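Local coordinates for uncharacterized protein (Parabacteroides merdae, PDB 4R7F) that is of unknown function but carries three immunoglobulin-like beta-sandwich domains, the first probably related to the first domain of the type 9 secretion system plug protein, at residues 68-71 with 72-75; 149-153 with 154-158; 242-246 with 247-251. One frame throughout, in Å; residues are numbered along the deposited sequence.

Contact 1. Residues 68-71 with 72-75; sequences QLSP and IEYM
Pro71 and Tyr74 form the tight side of this short helical turn. Pro71 CA sits over one face of the Tyr74 ring, 3.7 Å from its centroid, a CH-pi contact set toward the rim. The ring gets beneath the proline because CG of Tyr74 lies between its own backbone N and carbonyl carbon (chi1 61°). Leu69 closes up the same side: its CB meets Tyr74 CD2 at 3.7 Å, while its carbonyl oxygen lies at the ring edge. Beyond the turn, Tyr74 OH bonds to Val57 O of strand 53-60, which anchors the far end of the ring.

Glu73 folds back over the chain that precedes it. Ser70 N donates to Glu73 OE1 at 2.9 Å in a nearly straight bond (175°), meeting the carboxylate on its anti side and tilted out of its plane, and Glu73 N returns to Ser70 O at 2.8 Å. The other oxygen, OE2, passes Leu69 CD2 and makes a salt bridge with Arg386, so each oxygen of the carboxylate has a mate. Pro71 O accepts twice, from Met75 N at 2.9 Å and from Tyr74 N.

The outer side is looser: Ile72 and Ser70 are exposed to solvent. The whole is a single helical turn, closed by one (i, i+4) bond, on the connection between strands 53-60 and 75-76 of an immunoglobulin-like domain.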
ATOM      1  N   GLN A  68       1.258 -15.950 -32.924  1.00 38.17           N
ATOM      2  CA  GLN A  68       1.113 -17.004 -33.926  1.00 43.86           C
ATOM      3  C   GLN A  68       0.726 -18.373 -33.316  1.00 41.35           C
ATOM      4  O   GLN A  68       0.654 -19.362 -34.018  1.00 49.64           O
ATOM      5  CB  GLN A  68       2.408 -17.112 -34.739  1.00 42.37           C
ATOM      6  CG  GLN A  68       3.533 -17.792 -33.985  1.00 52.03           C
ATOM      7  CD  GLN A  68       4.852 -17.741 -34.733  1.00 72.72           C
ATOM      8  OE1 GLN A  68       5.041 -18.420 -35.754  1.00 66.02           O
ATOM      9  NE2 GLN A  68       5.781 -16.944 -34.223  1.00 89.19           N
ATOM     10  N   LEU A  69       0.460 -18.441 -32.020  1.00 35.78           N
ATOM     11  CA  LEU A  69       0.183 -19.719 -31.398  1.00 40.45           C
ATOM     12  C   LEU A  69      -1.202 -20.176 -31.778  1.00 45.55           C
ATOM     13  O   LEU A  69      -2.087 -19.342 -31.951  1.00 45.32           O
ATOM     14  CB  LEU A  69       0.269 -19.652 -29.873  1.00 34.21           C
ATOM     15  CG  LEU A  69       1.587 -19.259 -29.241  1.00 36.45           C
ATOM     16  CD1 LEU A  69       1.456 -19.470 -27.757  1.00 41.36           C
ATOM     17  CD2 LEU A  69       2.695 -20.145 -29.779  1.00 38.81           C
ATOM     18  N   SER A  70      -1.366 -21.502 -31.910  1.00 50.39           N
ATOM     19  CA  SER A  70      -2.674 -22.132 -32.123  0.50 46.76           C
ATOM     20  C   SER A  70      -3.240 -22.550 -30.765  1.00 48.02           C
ATOM     21  O   SER A  70      -2.483 -22.804 -29.839  1.00 52.18           O
ATOM     22  CB  SER A  70      -2.556 -23.363 -33.036  0.50 52.21           C
ATOM     23  OG  SER A  70      -1.908 -23.063 -34.264  0.50 47.71           O
ATOM     24  N   PRO A  71      -4.578 -22.622 -30.635  1.00 43.68           N
ATOM     25  CA  PRO A  71      -5.183 -22.947 -29.347  1.00 46.07           C
ATOM     26  C   PRO A  71      -4.595 -24.126 -28.600  1.00 51.00           C
ATOM     27  O   PRO A  71      -4.495 -24.076 -27.367  1.00 53.80           O
ATOM     28  CB  PRO A  71      -6.634 -23.243 -29.711  1.00 52.14           C
ATOM     29  CG  PRO A  71      -6.898 -22.378 -30.889  1.00 47.52           C
ATOM     30  CD  PRO A  71      -5.610 -22.376 -31.666  1.00 45.63           C
ATOM     31  N   ILE A  72      -4.199 -25.178 -29.304  1.00 48.07           N
ATOM     32  CA  ILE A  72      -3.667 -26.370 -28.595  1.00 57.20           C
ATOM     33  C   ILE A  72      -2.326 -26.055 -27.911  1.00 60.22           C
ATOM     34  O   ILE A  72      -2.012 -26.622 -26.861  1.00 57.89           O
ATOM     35  CB  ILE A  72      -3.607 -27.650 -29.493  1.00 68.41           C
ATOM     36  CG1 ILE A  72      -3.522 -28.928 -28.620  1.00 67.89           C
ATOM     37  CG2 ILE A  72      -2.502 -27.573 -30.554  1.00 52.22           C
ATOM     38  CD1 ILE A  72      -4.707 -29.127 -27.673  1.00 86.07           C
ATOM     39  N   GLU A  73      -1.566 -25.120 -28.486  1.00 58.49           N
ATOM     40  CA  GLU A  73      -0.304 -24.677 -27.893  1.00 48.12           C
ATOM     41  C   GLU A  73      -0.502 -23.874 -26.602  1.00 52.43           C
ATOM     42  O   GLU A  73       0.369 -23.898 -25.739  1.00 43.72           O
ATOM     43  CB  GLU A  73       0.502 -23.838 -28.897  1.00 48.60           C
ATOM     44  CG  GLU A  73       1.070 -24.617 -30.084  1.00 45.97           C
ATOM     45  CD  GLU A  73       1.729 -23.708 -31.108  1.00 53.04           C
ATOM     46  OE1 GLU A  73       0.975 -23.157 -31.938  1.00 48.04           O
ATOM     47  OE2 GLU A  73       2.988 -23.517 -31.066  1.00 57.26           O
ATOM     48  N   TYR A  74      -1.633 -23.175 -26.447  1.00 52.49           N
ATOM     49  CA  TYR A  74      -1.796 -22.285 -25.288  1.00 41.51           C
ATOM     50  C   TYR A  74      -2.857 -22.590 -24.291  1.00 39.02           C
ATOM     51  O   TYR A  74      -2.756 -22.088 -23.175  1.00 40.28           O
ATOM     52  CB  TYR A  74      -1.913 -20.824 -25.688  1.00 42.26           C
ATOM     53  CG  TYR A  74      -3.074 -20.413 -26.568  1.00 36.39           C
ATOM     54  CD1 TYR A  74      -4.346 -20.189 -26.040  1.00 30.82           C
ATOM     55  CD2 TYR A  74      -2.860 -20.142 -27.920  1.00 38.08           C
ATOM     56  CE1 TYR A  74      -5.376 -19.739 -26.853  1.00 31.75           C
ATOM     57  CE2 TYR A  74      -3.869 -19.689 -28.740  1.00 36.21           C
ATOM     58  CZ  TYR A  74      -5.124 -19.493 -28.217  1.00 30.97           C
ATOM     59  OH  TYR A  74      -6.089 -19.035 -29.075  1.00 29.77           O
HETATM   60  N   MSE A  75      -3.849 -23.402 -24.658  1.00 43.82           N
HETATM   61  CA  MSE A  75      -4.974 -23.763 -23.772  0.50 42.58           C
HETATM   62  C   MSE A  75      -5.276 -25.239 -23.854  1.00 52.44           C
HETATM   63  O   MSE A  75      -5.129 -25.857 -24.925  1.00 58.43           O
HETATM   64  CB  MSE A  75      -6.272 -23.018 -24.139  0.50 39.95           C
HETATM   65  CG  MSE A  75      -6.811 -23.325 -25.549  0.50 38.46           C
HETATM   66 SE   MSE A  75      -8.263 -22.157 -26.213  0.38 35.63          SE
HETATM   67  CE  MSE A  75      -9.717 -22.697 -24.999  0.50 36.90           C
TER

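Contact 2. Residues 149-153 with 154-158; sequences SGNTD and IDTNQ
Thr152 and Asp155 brace the loop that joins antiparallel neighbours, strands 143-149 and 160-168, in a beta sandwich. The loop opens with an ST turn, in which Ser149 OG accepts from Asn151 N at 2.8 Å.

Backbone bonds give the loop its narrow shape. Thr152 N donates to Asp155 O at 2.9 Å, and Asn157 N to Gly150 O at 2.8 Å, the latter from above the carbonyl plane. Between these two bonds Asn151 and Thr156 form a single beta bridge.

Side-chain bonds centre on the Thr152 hydroxyl. With OG1 placed between its own backbone N and carbonyl carbon (chi1 81°), it can serve both ways: it donates to Asp155 OD1 at 2.7 Å, on the anti side of the carboxylate and well out of its plane, and it accepts from Ile154 N at 3.0 Å. Asp155 is held a second time by His160, whose ND1 bonds to OD2. A valine in place of Thr152 would probably leave Ile154 N and Asp155 OD1 without this shared mate and free the carboxylate to shift about its remaining partners. Farther out, Thr156 OG1 makes only a weak bond to Asn151 OD1, the two side chains lying alongside one another.

Apolar contact is modest: Thr152, which is buried, and Ile154 both touch Ile217 of strand 207-219. Asp153 OD1 forms a long, weak ion pair with Lys170 of the second subunit.

One water accepts from Gln158 N at 2.8 Å and lies 2.7 Å from Gly150 O and 2.8 Å from Asp155 OD1.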
ATOM      1  N   SER A 149       9.348   8.202  -7.811  1.00 22.64           N
ATOM      2  CA  SER A 149       9.683   9.416  -7.122  1.00 23.75           C
ATOM      3  C   SER A 149       9.210  10.650  -7.869  1.00 27.39           C
ATOM      4  O   SER A 149       9.288  10.708  -9.076  1.00 27.25           O
ATOM      5  CB  SER A 149      11.194   9.497  -6.928  1.00 27.03           C
ATOM      6  OG  SER A 149      11.550  10.779  -6.416  1.00 33.36           O
ATOM      7  N   GLY A 150       8.753  11.651  -7.121  1.00 30.43           N
ATOM      8  CA  GLY A 150       8.440  12.968  -7.681  1.00 34.75           C
ATOM      9  C   GLY A 150       9.698  13.782  -7.914  1.00 32.59           C
ATOM     10  O   GLY A 150       9.665  14.847  -8.509  1.00 37.63           O
ATOM     11  N   ASN A 151      10.825  13.272  -7.462  1.00 31.72           N
ATOM     12  CA  ASN A 151      12.085  13.859  -7.810  1.00 33.28           C
ATOM     13  C   ASN A 151      12.659  13.126  -8.976  1.00 30.37           C
ATOM     14  O   ASN A 151      13.130  11.999  -8.833  1.00 43.32           O
ATOM     15  CB  ASN A 151      13.053  13.796  -6.626  1.00 41.13           C
ATOM     16  CG  ASN A 151      14.349  14.505  -6.909  1.00 40.19           C
ATOM     17  OD1 ASN A 151      14.442  15.326  -7.819  1.00 56.07           O
ATOM     18  ND2 ASN A 151      15.350  14.192  -6.143  1.00 40.38           N
ATOM     19  N   THR A 152      12.614  13.779 -10.129  1.00 31.76           N
ATOM     20  CA  THR A 152      12.883  13.165 -11.416  1.00 29.94           C
ATOM     21  C   THR A 152      14.102  13.782 -12.027  1.00 35.18           C
ATOM     22  O   THR A 152      14.702  14.702 -11.477  1.00 33.07           O
ATOM     23  CB  THR A 152      11.705  13.360 -12.394  1.00 33.75           C
ATOM     24  OG1 THR A 152      11.767  14.663 -12.990  1.00 33.50           O
ATOM     25  CG2 THR A 152      10.385  13.170 -11.670  1.00 32.26           C
ATOM     26  N   ASP A 153      14.460  13.269 -13.184  1.00 34.25           N
ATOM     27  CA  ASP A 153      15.586  13.795 -13.919  1.00 35.96           C
ATOM     28  C   ASP A 153      15.327  15.130 -14.571  1.00 39.37           C
ATOM     29  O   ASP A 153      16.289  15.792 -14.929  1.00 42.55           O
ATOM     30  CB  ASP A 153      15.989  12.808 -15.001  1.00 45.47           C
ATOM     31  CG  ASP A 153      16.461  11.490 -14.432  1.00 43.44           C
ATOM     32  OD1 ASP A 153      16.950  11.483 -13.264  1.00 54.06           O
ATOM     33  OD2 ASP A 153      16.342  10.487 -15.182  1.00 43.69           O
ATOM     34  N   ILE A 154      14.058  15.528 -14.733  1.00 36.41           N
ATOM     35  CA  ILE A 154      13.742  16.790 -15.407  1.00 36.44           C
ATOM     36  C   ILE A 154      13.161  17.847 -14.506  1.00 41.27           C
ATOM     37  O   ILE A 154      13.012  18.999 -14.924  1.00 40.95           O
ATOM     38  CB  ILE A 154      12.773  16.600 -16.603  1.00 36.64           C
ATOM     39  CG1 ILE A 154      11.392  16.117 -16.133  1.00 41.37           C
ATOM     40  CG2 ILE A 154      13.395  15.628 -17.601  1.00 36.33           C
ATOM     41  CD1 ILE A 154      10.399  15.929 -17.263  1.00 40.84           C
ATOM     42  N   ASP A 155      12.762  17.453 -13.305  1.00 35.61           N
ATOM     43  CA  ASP A 155      12.292  18.397 -12.312  1.00 31.30           C
ATOM     44  C   ASP A 155      12.357  17.791 -10.896  1.00 33.49           C
ATOM     45  O   ASP A 155      12.764  16.628 -10.716  1.00 34.73           O
ATOM     46  CB  ASP A 155      10.894  18.912 -12.663  1.00 34.57           C
ATOM     47  CG  ASP A 155       9.784  17.827 -12.560  1.00 40.48           C
ATOM     48  OD1 ASP A 155      10.086  16.660 -12.205  1.00 32.27           O
ATOM     49  OD2 ASP A 155       8.589  18.175 -12.829  1.00 38.37           O
ATOM     50  N   THR A 156      11.975  18.587  -9.907  1.00 33.36           N
ATOM     51  CA  THR A 156      12.092  18.204  -8.509  1.00 40.18           C
ATOM     52  C   THR A 156      10.801  18.523  -7.765  1.00 37.68           C
ATOM     53  O   THR A 156      10.540  19.653  -7.422  1.00 36.28           O
ATOM     54  CB  THR A 156      13.281  18.920  -7.832  1.00 38.10           C
ATOM     55  OG1 THR A 156      14.473  18.600  -8.551  1.00 35.85           O
ATOM     56  CG2 THR A 156      13.437  18.484  -6.355  1.00 33.77           C
ATOM     57  N   ASN A 157      10.006  17.489  -7.522  1.00 41.68           N
ATOM     58  CA  ASN A 157       8.761  17.620  -6.795  1.00 38.49           C
ATOM     59  C   ASN A 157       7.930  18.792  -7.341  1.00 40.05           C
ATOM     60  O   ASN A 157       7.590  19.735  -6.617  1.00 40.78           O
ATOM     61  CB  ASN A 157       9.053  17.753  -5.298  1.00 41.65           C
ATOM     62  CG  ASN A 157       9.819  16.558  -4.744  1.00 41.10           C
ATOM     63  OD1 ASN A 157       9.719  15.426  -5.223  1.00 41.62           O
ATOM     64  ND2 ASN A 157      10.629  16.822  -3.776  1.00 38.94           N
ATOM     65  N   GLN A 158       7.670  18.739  -8.645  1.00 34.92           N
ATOM     66  CA  GLN A 158       6.812  19.724  -9.307  0.50 33.12           C
ATOM     67  C   GLN A 158       5.622  18.985  -9.881  1.00 36.05           C
ATOM     68  O   GLN A 158       4.657  18.678  -9.137  1.00 30.15           O
ATOM     69  CB  GLN A 158       7.560  20.524 -10.375  0.50 33.01           C
ATOM     70  CG  GLN A 158       8.382  21.672  -9.799  0.50 34.40           C
ATOM     71  CD  GLN A 158       7.545  22.679  -9.053  0.50 35.95           C
ATOM     72  OE1 GLN A 158       6.432  23.007  -9.462  0.50 42.74           O
ATOM     73  NE2 GLN A 158       8.077  23.181  -7.950  0.50 46.99           N
TER
HETATM   74  O   HOH W   1       8.148  16.396 -10.165  1.00 30.72           O

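Contact 3. Residues 242-246 with 247-251; sequences ISFHN and PYYNV
Phe244 reaches out with CG anti to its backbone N (chi1 -180°), while Tyr249 turns CG anti to its carbonyl carbon (chi1 -74°); together these torsions bring the two rings into a T-shaped pair. They belong to a two-residue beta hairpin made by strands 239-245 and 248-253, whose turn carries a cis peptide bond before Pro247. The backbone angles of Asn246 and Pro247 fit a type VIa turn.

In the aromatic pair the edge of Phe244 faces the Tyr249 ring. CD1 of Phe244 stands over the centre of that ring, the planes are at 62°, and the centroids lie 4.9 Å apart. Ile242 flanks the tyrosine on the same sheet face, its CG2 meeting Tyr249 CD1 at 4.1 Å, and Val251 follows with a contact to Ile242 CG1. Tyr249 also meets the ring of Tyr291 on the neighbouring strand 290-298.

Ser243-Asn250 and His245-Tyr248 are the hydrogen-bonded pairs. Asn250 N gives the shortest of the four backbone bonds, 2.8 Å to Ser243 O, and Tyr248 N donates to His245 O at 3.0 Å across the turn.

The other sheet face is more polar. Asn250 OD1 is hydrogen-bonded to His294 NE2, and Asn250 ND2 gives a weak bond to Tyr248 O. One water joins Ser243 OG to Asn250 O. A second donates to His245 O at 3.0 Å and accepts from Asn250 ND2 at 3.1 Å.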
ATOM      1  N   ILE A 242     -31.155  13.571  -6.905  1.00 49.15           N
ATOM      2  CA  ILE A 242     -31.644  12.396  -7.614  1.00 45.82           C
ATOM      3  C   ILE A 242     -33.129  12.589  -7.879  1.00 41.53           C
ATOM      4  O   ILE A 242     -33.842  13.125  -7.032  1.00 55.74           O
ATOM      5  CB  ILE A 242     -31.461  11.144  -6.765  1.00 45.15           C
ATOM      6  CG1 ILE A 242     -29.982  10.819  -6.625  1.00 44.88           C
ATOM      7  CG2 ILE A 242     -32.206   9.996  -7.395  1.00 42.81           C
ATOM      8  CD1 ILE A 242     -29.631   9.939  -5.449  1.00 44.46           C
ATOM      9  N   SER A 243     -33.573  12.191  -9.067  1.00 39.47           N
ATOM     10  CA  SER A 243     -34.928  12.436  -9.531  1.00 42.32           C
ATOM     11  C   SER A 243     -35.346  11.249 -10.410  1.00 46.38           C
ATOM     12  O   SER A 243     -34.501  10.453 -10.810  1.00 37.91           O
ATOM     13  CB  SER A 243     -34.990  13.759 -10.304  1.00 43.00           C
ATOM     14  OG  SER A 243     -34.222  13.645 -11.492  1.00 49.79           O
ATOM     15  N   PHE A 244     -36.641  11.092 -10.681  1.00 45.44           N
ATOM     16  CA  PHE A 244     -37.093   9.938 -11.459  1.00 43.59           C
ATOM     17  C   PHE A 244     -37.782  10.406 -12.716  1.00 42.92           C
ATOM     18  O   PHE A 244     -38.728  11.162 -12.637  1.00 43.75           O
ATOM     19  CB  PHE A 244     -38.034   9.028 -10.666  1.00 34.34           C
ATOM     20  CG  PHE A 244     -38.506   7.815 -11.457  1.00 39.23           C
ATOM     21  CD1 PHE A 244     -37.694   6.706 -11.600  1.00 33.77           C
ATOM     22  CD2 PHE A 244     -39.756   7.800 -12.075  1.00 38.07           C
ATOM     23  CE1 PHE A 244     -38.096   5.618 -12.357  1.00 42.15           C
ATOM     24  CE2 PHE A 244     -40.159   6.715 -12.827  1.00 41.89           C
ATOM     25  CZ  PHE A 244     -39.332   5.616 -12.962  1.00 41.91           C
ATOM     26  N   HIS A 245     -37.315   9.931 -13.866  1.00 49.02           N
ATOM     27  CA  HIS A 245     -37.958  10.221 -15.164  1.00 41.11           C
ATOM     28  C   HIS A 245     -38.092   8.902 -15.929  1.00 44.67           C
ATOM     29  O   HIS A 245     -37.119   8.373 -16.489  1.00 47.44           O
ATOM     30  CB  HIS A 245     -37.184  11.305 -15.932  1.00 46.59           C
ATOM     31  CG  HIS A 245     -37.152  12.627 -15.224  1.00 71.82           C
ATOM     32  ND1 HIS A 245     -36.120  13.001 -14.385  1.00 75.26           N
ATOM     33  CD2 HIS A 245     -38.040  13.652 -15.203  1.00 70.88           C
ATOM     34  CE1 HIS A 245     -36.360  14.205 -13.897  1.00 64.42           C
ATOM     35  NE2 HIS A 245     -37.522  14.618 -14.370  1.00 63.26           N
ATOM     36  N   ASN A 246     -39.315   8.372 -15.915  1.00 38.26           N
ATOM     37  CA  ASN A 246     -39.597   7.034 -16.352  1.00 40.12           C
ATOM     38  C   ASN A 246     -38.821   6.705 -17.637  1.00 44.02           C
ATOM     39  O   ASN A 246     -38.889   7.462 -18.617  1.00 42.13           O
ATOM     40  CB  ASN A 246     -41.100   6.847 -16.569  1.00 43.66           C
ATOM     41  CG  ASN A 246     -41.452   5.421 -16.941  1.00 54.22           C
ATOM     42  OD1 ASN A 246     -41.426   4.497 -16.089  1.00 54.65           O
ATOM     43  ND2 ASN A 246     -41.742   5.211 -18.223  1.00 47.03           N
ATOM     44  N   PRO A 247     -38.099   5.573 -17.646  1.00 36.52           N
ATOM     45  CA  PRO A 247     -38.050   4.495 -16.652  1.00 36.41           C
ATOM     46  C   PRO A 247     -36.903   4.535 -15.655  1.00 42.26           C
ATOM     47  O   PRO A 247     -36.727   3.568 -14.913  1.00 42.31           O
ATOM     48  CB  PRO A 247     -37.902   3.248 -17.522  1.00 37.79           C
ATOM     49  CG  PRO A 247     -37.124   3.721 -18.703  1.00 36.65           C
ATOM     50  CD  PRO A 247     -37.375   5.197 -18.875  1.00 38.66           C
ATOM     51  N   TYR A 248     -36.156   5.639 -15.612  1.00 39.91           N
ATOM     52  CA  TYR A 248     -34.866   5.674 -14.888  1.00 34.44           C
ATOM     53  C   TYR A 248     -34.798   6.725 -13.809  1.00 35.88           C
ATOM     54  O   TYR A 248     -35.326   7.850 -13.943  1.00 32.03           O
ATOM     55  CB  TYR A 248     -33.714   6.015 -15.841  1.00 32.17           C
ATOM     56  CG  TYR A 248     -33.427   5.054 -16.994  1.00 32.01           C
ATOM     57  CD1 TYR A 248     -33.032   3.732 -16.767  1.00 40.62           C
ATOM     58  CD2 TYR A 248     -33.488   5.499 -18.311  1.00 30.84           C
ATOM     59  CE1 TYR A 248     -32.729   2.876 -17.833  1.00 42.67           C
ATOM     60  CE2 TYR A 248     -33.190   4.652 -19.374  1.00 39.94           C
ATOM     61  CZ  TYR A 248     -32.819   3.346 -19.139  1.00 41.24           C
ATOM     62  OH  TYR A 248     -32.545   2.537 -20.222  1.00 42.21           O
ATOM     63  N   TYR A 249     -34.104   6.381 -12.741  1.00 35.07           N
ATOM     64  CA  TYR A 249     -33.617   7.417 -11.824  1.00 40.43           C
ATOM     65  C   TYR A 249     -32.434   8.122 -12.461  1.00 32.83           C
ATOM     66  O   TYR A 249     -31.669   7.510 -13.188  1.00 38.40           O
ATOM     67  CB  TYR A 249     -33.184   6.824 -10.487  1.00 37.77           C
ATOM     68  CG  TYR A 249     -34.350   6.432  -9.653  1.00 37.60           C
ATOM     69  CD1 TYR A 249     -34.990   7.365  -8.850  1.00 46.53           C
ATOM     70  CD2 TYR A 249     -34.835   5.129  -9.672  1.00 43.12           C
ATOM     71  CE1 TYR A 249     -36.074   7.013  -8.082  1.00 44.11           C
ATOM     72  CE2 TYR A 249     -35.920   4.767  -8.897  1.00 42.55           C
ATOM     73  CZ  TYR A 249     -36.542   5.714  -8.111  1.00 45.00           C
ATOM     74  OH  TYR A 249     -37.631   5.358  -7.327  1.00 58.28           O
ATOM     75  N   ASN A 250     -32.317   9.410 -12.188  1.00 35.32           N
ATOM     76  CA  ASN A 250     -31.293  10.265 -12.751  1.00 38.00           C
ATOM     77  C   ASN A 250     -30.510  10.883 -11.617  1.00 40.72           C
ATOM     78  O   ASN A 250     -31.069  11.547 -10.738  1.00 35.95           O
ATOM     79  CB  ASN A 250     -31.906  11.395 -13.593  1.00 35.84           C
ATOM     80  CG  ASN A 250     -32.315  10.936 -14.991  1.00 36.36           C
ATOM     81  OD1 ASN A 250     -31.665  11.270 -15.968  1.00 39.93           O
ATOM     82  ND2 ASN A 250     -33.402  10.170 -15.089  1.00 43.53           N
ATOM     83  N   VAL A 251     -29.211  10.665 -11.650  1.00 31.44           N
ATOM     84  CA  VAL A 251     -28.312  11.268 -10.697  1.00 34.30           C
ATOM     85  C   VAL A 251     -27.604  12.495 -11.247  1.00 35.63           C
ATOM     86  O   VAL A 251     -26.742  12.367 -12.112  1.00 37.58           O
ATOM     87  CB  VAL A 251     -27.245  10.280 -10.279  1.00 29.31           C
ATOM     88  CG1 VAL A 251     -26.404  10.896  -9.160  1.00 39.23           C
ATOM     89  CG2 VAL A 251     -27.892   8.960  -9.870  1.00 32.76           C
TER
HETATM   90  O   HOH W   2     -31.454  14.441 -11.066  1.00 53.30           O
HETATM   91  O   HOH W   3     -34.612   9.249 -17.826  1.00 41.80           O

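Overall arrangement
All three contacts are local, between residues close in the chain, but they differ in form. Contact 1 is the partly buried one, a helical turn packed against strand 53-60; contacts 2 and 3 lie at the surface. Contacts 2 and 3 both connect antiparallel neighbours, but of separate sheets: a polar loop braced by hydroxyl, carboxylate and water in the former, a tight aromatic hairpin on an outermost strand in the latter. Contact 1 combines a carboxylate-to-backbone bond with an aromatic face. The second subunit approaches only contact 2. None touches another: their centres are about 44 to 48 Å apart, with contacts 1 and 3 on opposite sides of the chain's centre.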